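Local atomic coordinates of SAHS4 (Ramazzottius varieornatus, PDB entry 5Z4G), a protein that probably acts as a secreted, heat-soluble molecular shield during desiccation in a tardigrade, and binds zinc ions. Residues Tyr65-Val76 against Met87-Gln95; Asp113-Ile121 against Glu129-Thr137. All coordinates share one frame; numbering follows the deposited sequence. Where two conformers were deposited one is given.

Contact 1: residues Tyr65-Val76 against Met87-Gln95. With ZN (zinc ion), chain C.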
loop_
_atom_site.group_PDB
_atom_site.type_symbol
_atom_site.label_atom_id
_atom_site.label_comp_id
_atom_site.label_asym_id
_atom_site.label_seq_id
_atom_site.Cartn_x
_atom_site.Cartn_y
_atom_site.Cartn_z
ATOM N N TYR A 65 9.100 -2.420 2.558
ATOM C CA TYR A 65 8.756 -3.799 2.935
ATOM C C TYR A 65 10.046 -4.549 3.175
ATOM O O TYR A 65 10.969 -4.452 2.362
ATOM C CB TYR A 65 7.989 -4.500 1.798
ATOM C CG TYR A 65 6.561 -4.062 1.635
ATOM C CD1 TYR A 65 5.563 -4.571 2.468
ATOM C CD2 TYR A 65 6.191 -3.177 0.618
ATOM C CE1 TYR A 65 4.234 -4.194 2.316
ATOM C CE2 TYR A 65 4.863 -2.791 0.459
ATOM C CZ TYR A 65 3.896 -3.294 1.316
ATOM O OH TYR A 65 2.595 -2.894 1.174
ATOM N N TRP A 66 10.124 -5.301 4.274
ATOM C CA TRP A 66 11.316 -6.104 4.550
ATOM C C TRP A 66 10.997 -7.355 5.348
ATOM O O TRP A 66 9.930 -7.459 5.973
ATOM C CB TRP A 66 12.438 -5.266 5.192
ATOM C CG TRP A 66 12.281 -4.885 6.642
ATOM C CD1 TRP A 66 12.903 -5.472 7.719
ATOM C CD2 TRP A 66 11.539 -3.775 7.169
ATOM N NE1 TRP A 66 12.555 -4.823 8.883
ATOM C CE2 TRP A 66 11.732 -3.772 8.579
ATOM C CE3 TRP A 66 10.704 -2.803 6.597
ATOM C CZ2 TRP A 66 11.122 -2.828 9.420
ATOM C CZ3 TRP A 66 10.096 -1.857 7.439
ATOM C CH2 TRP A 66 10.316 -1.878 8.833
ATOM N N LYS A 67 11.919 -8.309 5.288
ATOM C CA LYS A 67 11.815 -9.563 6.008
ATOM C C LYS A 67 13.178 -9.845 6.610
ATOM O O LYS A 67 14.181 -9.874 5.895
ATOM C CB LYS A 67 11.411 -10.680 5.037
ATOM C CG LYS A 67 11.373 -12.082 5.634
ATOM C CD LYS A 67 9.974 -12.498 6.028
ATOM C CE LYS A 67 9.947 -13.946 6.479
ATOM N NZ LYS A 67 8.636 -14.600 6.207
ATOM N N GLU A 68 13.228 -10.032 7.922
ATOM C CA GLU A 68 14.474 -10.520 8.524
ATOM C C GLU A 68 14.521 -12.046 8.536
ATOM O O GLU A 68 13.506 -12.705 8.782
ATOM C CB GLU A 68 14.781 -9.914 9.898
ATOM C CG GLU A 68 13.697 -10.031 10.949
ATOM C CD GLU A 68 12.987 -8.721 11.227
ATOM O OE1 GLU A 68 13.509 -7.653 10.835
ATOM O OE2 GLU A 68 11.900 -8.766 11.847
ATOM N N ALA A 69 15.715 -12.577 8.265
ATOM C CA ALA A 69 15.954 -14.006 8.005
ATOM C C ALA A 69 15.331 -14.983 9.010
ATOM O O ALA A 69 14.732 -15.992 8.610
ATOM C CB ALA A 69 17.453 -14.264 7.859
ATOM N N GLY A 70 15.456 -14.672 10.299
ATOM C CA GLY A 70 14.993 -15.560 11.370
ATOM C C GLY A 70 13.598 -15.322 11.927
ATOM O O GLY A 70 13.269 -15.851 12.993
ATOM N N GLU A 71 12.781 -14.531 11.223
ATOM C CA GLU A 71 11.384 -14.284 11.634
ATOM C C GLU A 71 10.382 -14.837 10.611
ATOM O O GLU A 71 10.727 -15.051 9.448
ATOM C CB GLU A 71 11.135 -12.796 11.950
ATOM C CG GLU A 71 12.032 -12.243 13.058
ATOM C CD GLU A 71 11.284 -11.461 14.126
ATOM O OE1 GLU A 71 10.694 -12.096 15.028
ATOM O OE2 GLU A 71 11.297 -10.213 14.089
ATOM N N ASP A 72 9.154 -15.090 11.064
ATOM C CA ASP A 72 8.094 -15.673 10.228
ATOM C C ASP A 72 7.093 -14.611 9.753
ATOM O O ASP A 72 6.037 -14.930 9.196
ATOM C CB ASP A 72 7.371 -16.794 10.994
ATOM C CG ASP A 72 6.602 -16.281 12.208
ATOM O OD1 ASP A 72 6.867 -15.149 12.667
ATOM O OD2 ASP A 72 5.723 -17.015 12.702
ATOM N N HIS A 73 7.432 -13.347 9.988
ATOM C CA HIS A 73 6.584 -12.230 9.589
ATOM C C HIS A 73 7.349 -11.241 8.715
ATOM O O HIS A 73 8.585 -11.262 8.680
ATOM C CB HIS A 73 5.994 -11.518 10.814
ATOM C CG HIS A 73 7.021 -10.946 11.742
ATOM N ND1 HIS A 73 7.386 -11.567 12.916
ATOM C CD2 HIS A 73 7.740 -9.801 11.680
ATOM C CE1 HIS A 73 8.287 -10.829 13.537
ATOM N NE2 HIS A 73 8.530 -9.756 12.803
ATOM N N TYR A 74 6.593 -10.410 7.999
ATOM C CA TYR A 74 7.122 -9.303 7.210
ATOM C C TYR A 74 6.885 -8.003 7.939
ATOM O O TYR A 74 5.974 -7.912 8.763
ATOM C CB TYR A 74 6.420 -9.237 5.837
ATOM C CG TYR A 74 6.777 -10.393 4.946
ATOM C CD1 TYR A 74 6.089 -11.609 5.026
ATOM C CD2 TYR A 74 7.845 -10.292 4.047
ATOM C CE1 TYR A 74 6.453 -12.683 4.228
ATOM C CE2 TYR A 74 8.204 -11.352 3.235
ATOM C CZ TYR A 74 7.504 -12.546 3.327
ATOM O OH TYR A 74 7.851 -13.615 2.534
ATOM N N HIS A 75 7.693 -6.997 7.622
ATOM C CA HIS A 75 7.488 -5.645 8.128
ATOM C C HIS A 75 7.156 -4.688 7.000
ATOM O O HIS A 75 7.635 -4.841 5.870
ATOM C CB HIS A 75 8.746 -5.147 8.812
ATOM C CG HIS A 75 8.962 -5.713 10.178
ATOM N ND1 HIS A 75 8.525 -5.076 11.320
ATOM C CD2 HIS A 75 9.562 -6.854 10.589
ATOM C CE1 HIS A 75 8.841 -5.806 12.375
ATOM N NE2 HIS A 75 9.473 -6.889 11.959
ATOM N N VAL A 76 6.344 -3.691 7.332
ATOM C CA VAL A 76 6.004 -2.607 6.415
ATOM C C VAL A 76 6.071 -1.292 7.174
ATOM O O VAL A 76 5.680 -1.215 8.342
ATOM C CB VAL A 76 4.622 -2.807 5.717
ATOM C CG1 VAL A 76 3.493 -2.975 6.737
ATOM C CG2 VAL A 76 4.312 -1.673 4.733
ATOM N N MET A 87 2.933 4.921 9.282
ATOM C CA MET A 87 2.448 3.600 9.649
ATOM C C MET A 87 3.644 2.665 9.729
ATOM O O MET A 87 4.550 2.744 8.902
ATOM C CB MET A 87 1.423 3.101 8.622
ATOM C CG MET A 87 0.787 1.750 8.937
ATOM S SD MET A 87 1.732 0.340 8.321
ATOM C CE MET A 87 1.240 0.344 6.597
ATOM N N GLU A 88 3.636 1.785 10.726
ATOM C CA GLU A 88 4.685 0.779 10.895
ATOM C C GLU A 88 4.068 -0.424 11.574
ATOM O O GLU A 88 3.550 -0.320 12.681
ATOM C CB GLU A 88 5.878 1.342 11.689
ATOM C CG GLU A 88 6.910 0.307 12.121
ATOM C CD GLU A 88 8.345 0.776 11.978
ATOM O OE1 GLU A 88 8.612 1.991 12.116
ATOM O OE2 GLU A 88 9.214 -0.089 11.734
ATOM N N THR A 89 4.104 -1.557 10.886
ATOM C CA THR A 89 3.498 -2.774 11.403
ATOM C C THR A 89 4.193 -4.025 10.864
ATOM O O THR A 89 5.143 -3.942 10.078
ATOM C CB THR A 89 1.951 -2.786 11.194
ATOM O OG1 THR A 89 1.346 -3.720 12.096
ATOM C CG2 THR A 89 1.542 -3.118 9.757
ATOM N N SER A 90 3.722 -5.177 11.329
ATOM C CA SER A 90 4.196 -6.465 10.862
ATOM C C SER A 90 2.988 -7.302 10.479
ATOM O O SER A 90 1.882 -7.068 10.968
ATOM C CB SER A 90 5.016 -7.162 11.948
ATOM O OG SER A 90 4.287 -7.230 13.156
ATOM N N PHE A 91 3.199 -8.253 9.578
ATOM C CA PHE A 91 2.115 -9.132 9.144
ATOM C C PHE A 91 2.646 -10.498 8.747
ATOM O O PHE A 91 3.818 -10.652 8.394
ATOM C CB PHE A 91 1.293 -8.487 8.001
ATOM C CG PHE A 91 2.073 -8.239 6.724
ATOM C CD1 PHE A 91 2.144 -9.212 5.716
ATOM C CD2 PHE A 91 2.730 -7.021 6.519
ATOM C CE1 PHE A 91 2.857 -8.972 4.537
ATOM C CE2 PHE A 91 3.455 -6.790 5.353
ATOM C CZ PHE A 91 3.509 -7.759 4.355
ATOM N N LYS A 92 1.762 -11.481 8.804
ATOM C CA LYS A 92 2.046 -12.823 8.313
ATOM C C LYS A 92 1.083 -13.077 7.176
ATOM O O LYS A 92 -0.096 -12.726 7.276
ATOM C CB LYS A 92 1.871 -13.870 9.423
ATOM C CG LYS A 92 2.815 -13.656 10.597
ATOM C CD LYS A 92 2.707 -14.730 11.662
ATOM C CE LYS A 92 3.582 -14.353 12.841
ATOM N NZ LYS A 92 3.719 -15.434 13.853
ATOM N N MET A 93 1.575 -13.690 6.103
ATOM C CA MET A 93 0.715 -14.021 4.961
ATOM C C MET A 93 -0.494 -14.844 5.379
ATOM O O MET A 93 -0.377 -15.826 6.116
ATOM C CB MET A 93 1.493 -14.757 3.866
ATOM C CG MET A 93 2.624 -13.946 3.273
ATOM S SD MET A 93 2.068 -12.447 2.440
ATOM C CE MET A 93 3.676 -11.754 2.057
ATOM N N GLY A 94 -1.660 -14.411 4.923
ATOM C CA GLY A 94 -2.919 -15.108 5.193
ATOM C C GLY A 94 -3.537 -14.909 6.569
ATOM O O GLY A 94 -4.579 -15.503 6.864
ATOM N N GLN A 95 -2.917 -14.079 7.406
ATOM C CA GLN A 95 -3.425 -13.838 8.761
ATOM C C GLN A 95 -3.899 -12.394 8.910
ATOM O O GLN A 95 -3.173 -11.450 8.581
ATOM C CB GLN A 95 -2.366 -14.194 9.816
ATOM C CG GLN A 95 -1.861 -15.634 9.696
ATOM C CD GLN A 95 -0.879 -16.023 10.776
ATOM O OE1 GLN A 95 -0.686 -15.294 11.733
ATOM N NE2 GLN A 95 -0.242 -17.180 10.614
HETATM ZN ZN ZN C . 10.123 -8.392 13.222
HETATM O O HOH W 1 4.197 -14.738 6.486
HETATM O O HOH W 2 7.553 -2.484 10.964
HETATM O O HOH W 3 8.961 -7.864 14.897
HETATM O O HOH W 4 11.684 -6.926 14.113
#

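Contact 2: residues Asp113-Ile121 against Glu129-Thr137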
loop_
_atom_site.group_PDB
_atom_site.type_symbol
_atom_site.label_atom_id
_atom_site.label_comp_id
_atom_site.label_asym_id
_atom_site.label_seq_id
_atom_site.Cartn_x
_atom_site.Cartn_y
_atom_site.Cartn_z
ATOM N N ASP A 113 0.549 -13.834 -4.956
ATOM C CA ASP A 113 0.245 -14.548 -6.180
ATOM C C ASP A 113 1.509 -14.463 -7.017
ATOM O O ASP A 113 1.775 -13.447 -7.667
ATOM C CB ASP A 113 -0.960 -13.939 -6.902
ATOM C CG ASP A 113 -1.337 -14.705 -8.172
ATOM O OD1 ASP A 113 -0.705 -15.740 -8.477
ATOM O OD2 ASP A 113 -2.272 -14.269 -8.872
ATOM N N GLY A 114 2.305 -15.524 -6.954
ATOM C CA GLY A 114 3.654 -15.497 -7.511
ATOM C C GLY A 114 4.454 -14.358 -6.907
ATOM O O GLY A 114 4.589 -14.255 -5.685
ATOM N N GLU A 115 4.928 -13.471 -7.776
ATOM C CA GLU A 115 5.743 -12.329 -7.357
ATOM C C GLU A 115 4.955 -11.105 -6.882
ATOM O O GLU A 115 5.555 -10.110 -6.458
ATOM C CB GLU A 115 6.692 -11.933 -8.486
ATOM C CG GLU A 115 7.738 -12.993 -8.752
ATOM C CD GLU A 115 8.861 -12.536 -9.658
ATOM O OE1 GLU A 115 8.777 -11.444 -10.264
ATOM O OE2 GLU A 115 9.836 -13.290 -9.764
ATOM N N GLN A 116 3.629 -11.191 -6.941
ATOM C CA GLN A 116 2.748 -10.074 -6.612
ATOM C C GLN A 116 2.237 -10.166 -5.175
ATOM O O GLN A 116 1.720 -11.214 -4.759
ATOM C CB GLN A 116 1.575 -10.055 -7.596
ATOM C CG GLN A 116 0.616 -8.888 -7.449
ATOM C CD GLN A 116 -0.559 -9.014 -8.399
ATOM O OE1 GLN A 116 -1.440 -9.859 -8.210
ATOM N NE2 GLN A 116 -0.570 -8.186 -9.440
ATOM N N LEU A 117 2.375 -9.064 -4.436
ATOM C CA LEU A 117 1.813 -8.940 -3.093
ATOM C C LEU A 117 0.392 -8.406 -3.238
ATOM O O LEU A 117 0.170 -7.424 -3.954
ATOM C CB LEU A 117 2.661 -7.979 -2.244
ATOM C CG LEU A 117 2.138 -7.681 -0.837
ATOM C CD1 LEU A 117 2.172 -8.912 0.058
ATOM C CD2 LEU A 117 2.942 -6.555 -0.203
ATOM N N ILE A 118 -0.562 -9.037 -2.552
ATOM C CA ILE A 118 -1.961 -8.626 -2.586
ATOM C C ILE A 118 -2.403 -8.288 -1.165
ATOM O O ILE A 118 -2.182 -9.076 -0.245
ATOM C CB ILE A 118 -2.865 -9.752 -3.149
ATOM C CG1 ILE A 118 -2.442 -10.175 -4.568
ATOM C CG2 ILE A 118 -4.339 -9.333 -3.120
ATOM C CD1 ILE A 118 -3.057 -11.466 -5.024
ATOM N N THR A 119 -3.026 -7.123 -0.986
ATOM C CA THR A 119 -3.548 -6.725 0.307
ATOM C C THR A 119 -5.042 -6.505 0.146
ATOM O O THR A 119 -5.471 -5.659 -0.645
ATOM C CB THR A 119 -2.849 -5.456 0.850
ATOM O OG1 THR A 119 -1.438 -5.684 0.876
ATOM C CG2 THR A 119 -3.346 -5.117 2.262
ATOM N N LYS A 120 -5.829 -7.283 0.884
ATOM C CA LYS A 120 -7.282 -7.147 0.868
ATOM C C LYS A 120 -7.681 -6.425 2.137
ATOM O O LYS A 120 -7.307 -6.837 3.240
ATOM C CB LYS A 120 -7.954 -8.521 0.749
ATOM C CG LYS A 120 -7.680 -9.205 -0.590
ATOM C CD LYS A 120 -8.459 -10.494 -0.781
ATOM C CE LYS A 120 -7.966 -11.226 -2.021
ATOM N NZ LYS A 120 -8.888 -12.323 -2.424
ATOM N N ILE A 121 -8.412 -5.328 1.964
ATOM C CA ILE A 121 -8.749 -4.411 3.043
ATOM C C ILE A 121 -10.270 -4.307 3.197
ATOM O O ILE A 121 -10.992 -4.210 2.209
ATOM C CB ILE A 121 -8.158 -3.010 2.758
ATOM C CG1 ILE A 121 -6.627 -3.083 2.710
ATOM C CG2 ILE A 121 -8.634 -1.987 3.784
ATOM C CD1 ILE A 121 -5.961 -1.889 2.065
ATOM N N GLU A 129 -14.708 -2.197 0.902
ATOM C CA GLU A 129 -13.520 -3.023 0.720
ATOM C C GLU A 129 -12.639 -2.498 -0.404
ATOM O O GLU A 129 -13.126 -1.904 -1.373
ATOM C CB GLU A 129 -13.879 -4.505 0.522
ATOM C CG GLU A 129 -14.634 -4.823 -0.759
ATOM C CD GLU A 129 -14.856 -6.311 -0.990
ATOM O OE1 GLU A 129 -15.833 -6.647 -1.687
ATOM O OE2 GLU A 129 -14.068 -7.148 -0.492
ATOM N N THR A 130 -11.337 -2.712 -0.240
ATOM C CA THR A 130 -10.319 -2.289 -1.196
ATOM C C THR A 130 -9.394 -3.476 -1.404
ATOM O O THR A 130 -9.089 -4.208 -0.452
ATOM C CB THR A 130 -9.522 -1.058 -0.682
ATOM O OG1 THR A 130 -10.430 0.015 -0.426
ATOM C CG2 THR A 130 -8.473 -0.566 -1.697
ATOM N N ILE A 131 -8.977 -3.694 -2.650
ATOM C CA ILE A 131 -7.876 -4.622 -2.932
ATOM C C ILE A 131 -6.727 -3.841 -3.540
ATOM O O ILE A 131 -6.921 -3.032 -4.451
ATOM C CB ILE A 131 -8.301 -5.838 -3.795
ATOM C CG1 ILE A 131 -9.354 -6.669 -3.035
ATOM C CG2 ILE A 131 -7.083 -6.708 -4.136
ATOM C CD1 ILE A 131 -9.965 -7.819 -3.807
ATOM N N VAL A 132 -5.537 -4.073 -2.997
ATOM C CA VAL A 132 -4.312 -3.395 -3.433
ATOM C C VAL A 132 -3.352 -4.478 -3.920
ATOM O O VAL A 132 -3.180 -5.496 -3.248
ATOM C CB VAL A 132 -3.677 -2.564 -2.283
ATOM C CG1 VAL A 132 -2.535 -1.690 -2.805
ATOM C CG2 VAL A 132 -4.711 -1.688 -1.580
ATOM N N THR A 133 -2.745 -4.282 -5.089
ATOM C CA THR A 133 -1.716 -5.206 -5.564
ATOM C C THR A 133 -0.399 -4.454 -5.756
ATOM O O THR A 133 -0.398 -3.275 -6.168
ATOM C CB THR A 133 -2.085 -5.907 -6.885
ATOM O OG1 THR A 133 -2.167 -4.939 -7.928
ATOM C CG2 THR A 133 -3.419 -6.648 -6.792
ATOM N N TYR A 134 0.711 -5.137 -5.480
ATOM C CA TYR A 134 2.047 -4.574 -5.629
ATOM C C TYR A 134 2.782 -5.451 -6.618
ATOM O O TYR A 134 3.033 -6.626 -6.341
ATOM C CB TYR A 134 2.775 -4.535 -4.270
ATOM C CG TYR A 134 2.078 -3.645 -3.272
ATOM C CD1 TYR A 134 0.999 -4.119 -2.501
ATOM C CD2 TYR A 134 2.462 -2.303 -3.120
ATOM C CE1 TYR A 134 0.340 -3.286 -1.600
ATOM C CE2 TYR A 134 1.812 -1.466 -2.219
ATOM C CZ TYR A 134 0.754 -1.957 -1.470
ATOM O OH TYR A 134 0.116 -1.118 -0.595
ATOM N N THR A 135 3.098 -4.874 -7.778
ATOM C CA THR A 135 3.774 -5.568 -8.867
ATOM C C THR A 135 5.056 -4.825 -9.162
ATOM O O THR A 135 5.020 -3.654 -9.548
ATOM C CB THR A 135 2.894 -5.612 -10.132
ATOM O OG1 THR A 135 1.604 -6.101 -9.773
ATOM C CG2 THR A 135 3.504 -6.533 -11.194
ATOM N N ALA A 136 6.185 -5.502 -8.975
ATOM C CA ALA A 136 7.496 -4.867 -9.123
ATOM C C ALA A 136 8.389 -5.681 -10.036
ATOM O O ALA A 136 8.324 -6.901 -10.029
ATOM C CB ALA A 136 8.164 -4.667 -7.765
ATOM N N THR A 137 9.190 -4.992 -10.843
ATOM C CA THR A 137 10.301 -5.613 -11.561
ATOM C C THR A 137 11.440 -4.621 -11.459
ATOM O O THR A 137 11.284 -3.451 -11.847
ATOM C CB THR A 137 9.990 -5.894 -13.051
ATOM O OG1 THR A 137 8.885 -6.797 -13.155
ATOM C CG2 THR A 137 11.204 -6.525 -13.731
HETATM O O HOH W 5 6.986 -9.245 -10.778
HETATM O O HOH W 6 5.636 -8.252 -8.598
#

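Contact 1: residues Tyr65-Val76 against Met87-Gln95
Lys92 NZ meets Asp72 OD2 in a salt bridge of 2.8 Å, on the carboxylate's syn side but 28° out of its plane; the extended lysine chain passes His73 CB. With an alanine here, Asp72 would probably be left without its cationic mate and the loop before His73 less firmly tied to the end of strand 86-91. Two pairs of backbone hydrogen bonds, Tyr74 with Phe91 and Val76 with Thr89, zip the antiparallel strands. The loop Glu68-His73 and the start of the next strand bind zinc through Glu68 OE2, Glu71 OE2, His73 NE2 and His75 NE2, the histidine bonds both 2.1 Å, two waters completing six ligands. On the face of His75 and Ser90, Ser90 CB lies over the imidazole, and a water accepts from His75 ND1 within donating distance of Glu88 OE2 and Thr89 O, though it may not serve both; Gln77 NE2 bonds Glu88 OE1.

The face with Tyr74, Val76, Thr89 and Phe91 is mostly apolar. Phe91 CG sits between its backbone N and carbonyl carbon (chi1 63°), laying the ring under Tyr74 CB, 3.8 Å from the ring centroid. Met93 CE lies over the Tyr74 ring (CH-pi), its SD obliquely placed as a Met-aromatic contact, and Val76 CG1 touches Thr89 CG2 at 3.6 Å. This hairpin packs Phe91 on Tyr108 and Cys110 of strand 104-113, with Trp24 against Tyr74 and strand 62-66 alongside strand 74-79.

Contact 2: residues Asp113-Ile121 against Glu129-Thr137
Leu117 pairs with Tyr134, Thr119 with Val132 and Ile121 with Thr130 as antiparallel hydrogen-bonded pairs, the strand axes 4.7 Å apart at closest and their directions 166° from each other. Each pair exchanges two N-H...O bonds. The shortest runs from Ile121 N to Thr130 O at 2.7 Å, and the longest from Leu117 N to Tyr134 O at 3.2 Å. Between them, Ile118 with Thr133 and Lys120 with Ile131 form the non-hydrogen-bonded pairs. Beyond the Leu117-Tyr134 pair, a water takes over the bridging: it accepts from Ala136 N and probably donates to Glu115 O.

Strands 116-123 and 128-137 form a hairpin in an antiparallel, up-and-down barrel resembling that of the fatty-acid-binding proteins. The type II' turn Asp113-Gln116 leads into it from strand 104-113.

On the Leu117, Thr119 and Tyr134 face, Leu117 and Tyr134 lie side by side, CD2 3.9 Å from CD1 of the ring. The tyrosine CG stands anti to its carbonyl carbon (chi1 -63°), and the ring turns its edge to Leu117 O and to Thr119 OG1, the latter 3.9 Å from CE1. Its hydroxyl bonds to Gln143, and Thr119 OG1 to a bound tetraethylene glycol. Farther along, Ile121 CD1 reaches Val132 CG2 obliquely.

On the reverse face, Gln116, in the one of its two conformers described here, extends its chain across Thr133 so that NE2 bonds Thr135 OG1 at 3.0 Å, almost straight at 178° and in the amide plane. The amide also rests against Thr133 CB. With Ile131 likewise in one of two conformers, Ile118 and Ile131 run alongside each other through their CG2 methyls, and Lys120 lays CG 3.9 Å from Ile131 CG1, its chain continuing extended beyond CG.

How the contacts relate
Both contacts are antiparallel hairpins of the same sheet, 74-79 with 86-91 in contact 1 and 116-123 with 128-137 in contact 2, and their centres lie about 15 Å apart. Each mixes buried and exposed residues, but contact 1 sits farther from the centre of the chain. Its outward side carries zinc and charged groups, whereas the Ile118, Lys120, Ile131 and Thr133 side of contact 2 has no metal and mixes threonine, aliphatic chains and lysine, with the Gln116 amide beside it. Their inward faces meet: Tyr65 OH packs 3.4 Å from Tyr134 CZ, and Leu117 touches both Tyr65 and Met93. Tyr65 and Thr119 both hydrogen-bond tetraethylene glycol, probably from the crystallisation liquor, consistent with an interior pocket.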